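Local coordinates for protein naphthalene dioxygenase large subunit (Rhodococcus sp., PDB 2B1X) that forms the large subunit of a Rieske non-haem iron dioxygenase, carrying a [2Fe-2S] cluster in one domain and a separate iron ion in another, at residues C88-M93 and H111-S116. Numbering follows the deposited sequence.
Sequences CRHRGM and HGWTYS. With FES (Fe2/s2 (inorganic) cluster), chain H.
The hydroxyl oxygen of Y115 accepts a hydrogen bond from the backbone N of R89 (N to OH 3.0 Å, 167° at the hydrogen) and also lies 3.2 Å from SG of C88, which meets the tyrosine ring at its edge. That sulfur binds FE2 of the [2Fe-2S] cluster and accepts a long N-H...S hydrogen bond from the backbone N of H90 (N to SG 3.6 Å). FE1 is held by ND1 of H90 and ND1 of H111, each 2.1 Å from the iron. Their shared metal explains why the two nitrogens come within 3.0 Å of each other without a hydrogen bond; the rings meet edge to face, planes 86° apart, with CE1 of H90 over the face of H111. W113 covers H90 from another side: CB of H90 stands almost exactly above the six-membered ring, 3.5 Å from its centroid, while the imidazole makes an offset stack with it. With CG anti to the backbone N (chi1 -180°), the imidazole of H90 reaches both the iron and the indole. The segments belong to the two cluster-binding loops of the Rieske domain; C108, just before H111 in the second, completes the FE2 site. NE2 of H90 hydrogen-bonds E421, and NE2 of H111 D213, both of the second subunit. The first loop follows strand 81-85; the second leads into strand 114-116, flanked by antiparallel strands 105-107 and 121-123.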
# COMPACT_ATOMS: atom_id res chain seq x y z
N CYS A 88 9.52 -15.66 -21.21
CA CYS A 88 10.05 -15.76 -22.55
C CYS A 88 11.57 -15.62 -22.52
O CYS A 88 12.12 -14.83 -21.73
CB CYS A 88 9.44 -14.65 -23.43
SG CYS A 88 9.95 -14.72 -25.17
N ARG A 89 12.26 -16.39 -23.35
CA ARG A 89 13.71 -16.46 -23.35
C ARG A 89 14.33 -15.23 -24.01
O ARG A 89 15.52 -15.02 -23.92
CB ARG A 89 14.17 -17.73 -24.10
CG ARG A 89 13.76 -19.06 -23.40
CD ARG A 89 14.29 -19.21 -21.97
NE ARG A 89 15.74 -19.03 -21.90
CZ ARG A 89 16.65 -19.99 -22.13
NH1 ARG A 89 16.28 -21.22 -22.48
NH2 ARG A 89 17.95 -19.71 -22.02
N HIS A 90 13.50 -14.44 -24.68
CA HIS A 90 13.95 -13.28 -25.44
C HIS A 90 14.13 -12.10 -24.47
O HIS A 90 15.28 -11.78 -24.12
CB HIS A 90 12.99 -12.98 -26.59
CG HIS A 90 13.38 -11.80 -27.43
ND1 HIS A 90 12.51 -10.77 -27.70
CD2 HIS A 90 14.54 -11.48 -28.04
CE1 HIS A 90 13.12 -9.87 -28.46
NE2 HIS A 90 14.36 -10.27 -28.67
N ARG A 91 13.01 -11.53 -23.99
CA ARG A 91 13.07 -10.43 -23.02
C ARG A 91 12.30 -10.72 -21.73
O ARG A 91 11.96 -9.79 -21.00
CB ARG A 91 12.59 -9.10 -23.65
CG ARG A 91 13.22 -7.81 -23.05
CD ARG A 91 14.69 -7.64 -23.42
NE ARG A 91 14.76 -7.12 -24.77
CZ ARG A 91 15.28 -7.75 -25.82
NH1 ARG A 91 15.87 -8.93 -25.64
NH2 ARG A 91 15.25 -7.17 -27.03
N GLY A 92 11.95 -11.99 -21.47
CA GLY A 92 11.39 -12.38 -20.17
C GLY A 92 9.89 -12.15 -19.94
O GLY A 92 9.44 -12.23 -18.79
N MET A 93 9.13 -11.84 -21.00
CA MET A 93 7.68 -11.64 -20.80
C MET A 93 6.97 -12.94 -20.41
O MET A 93 7.40 -14.01 -20.82
CB MET A 93 6.98 -11.01 -22.02
CG MET A 93 5.67 -10.32 -21.48
SD MET A 93 4.68 -9.57 -22.67
CE MET A 93 3.10 -9.80 -21.86
N HIS A 111 7.28 -9.94 -28.76
CA HIS A 111 7.70 -10.05 -30.16
C HIS A 111 7.17 -11.27 -30.92
O HIS A 111 7.49 -11.44 -32.08
CB HIS A 111 9.23 -9.95 -30.32
CG HIS A 111 9.85 -8.86 -29.51
ND1 HIS A 111 10.09 -8.99 -28.16
CD2 HIS A 111 10.32 -7.64 -29.86
CE1 HIS A 111 10.65 -7.88 -27.70
NE2 HIS A 111 10.78 -7.04 -28.71
N GLY A 112 6.36 -12.09 -30.26
CA GLY A 112 5.74 -13.23 -30.93
C GLY A 112 6.53 -14.54 -31.05
O GLY A 112 6.16 -15.36 -31.85
N TRP A 113 7.60 -14.74 -30.28
CA TRP A 113 8.26 -16.04 -30.21
C TRP A 113 7.19 -17.01 -29.74
O TRP A 113 6.40 -16.68 -28.85
CB TRP A 113 9.40 -16.00 -29.20
CG TRP A 113 10.69 -15.30 -29.72
CD1 TRP A 113 10.78 -14.37 -30.71
CD2 TRP A 113 12.03 -15.51 -29.25
NE1 TRP A 113 12.08 -13.98 -30.88
CE2 TRP A 113 12.87 -14.69 -30.01
CE3 TRP A 113 12.60 -16.36 -28.29
CZ2 TRP A 113 14.25 -14.64 -29.81
CZ3 TRP A 113 13.97 -16.31 -28.09
CH2 TRP A 113 14.78 -15.47 -28.85
N THR A 114 7.16 -18.18 -30.36
CA THR A 114 6.07 -19.13 -30.15
C THR A 114 6.64 -20.44 -29.66
O THR A 114 7.55 -21.00 -30.30
CB THR A 114 5.33 -19.33 -31.49
OG1 THR A 114 4.83 -18.05 -31.93
CG2 THR A 114 4.07 -20.20 -31.33
N TYR A 115 6.07 -20.94 -28.57
CA TYR A 115 6.53 -22.16 -27.92
C TYR A 115 5.45 -23.23 -27.95
O TYR A 115 4.28 -22.95 -27.69
CB TYR A 115 6.95 -21.89 -26.47
CG TYR A 115 8.01 -20.76 -26.29
CD1 TYR A 115 7.62 -19.43 -26.21
CD2 TYR A 115 9.37 -21.06 -26.14
CE1 TYR A 115 8.58 -18.42 -26.02
CE2 TYR A 115 10.31 -20.09 -25.92
CZ TYR A 115 9.92 -18.76 -25.87
OH TYR A 115 10.86 -17.78 -25.67
N SER A 116 5.83 -24.46 -28.30
CA SER A 116 4.97 -25.62 -28.00
C SER A 116 4.73 -25.73 -26.51
O SER A 116 5.57 -25.30 -25.71
CB SER A 116 5.64 -26.90 -28.51
OG SER A 116 4.82 -28.02 -28.30
FE1 FES H . 10.50 -10.81 -27.15
FE2 FES H . 8.99 -12.70 -25.84
S1 FES H . 9.22 -12.43 -28.03
S2 FES H . 10.10 -10.96 -24.97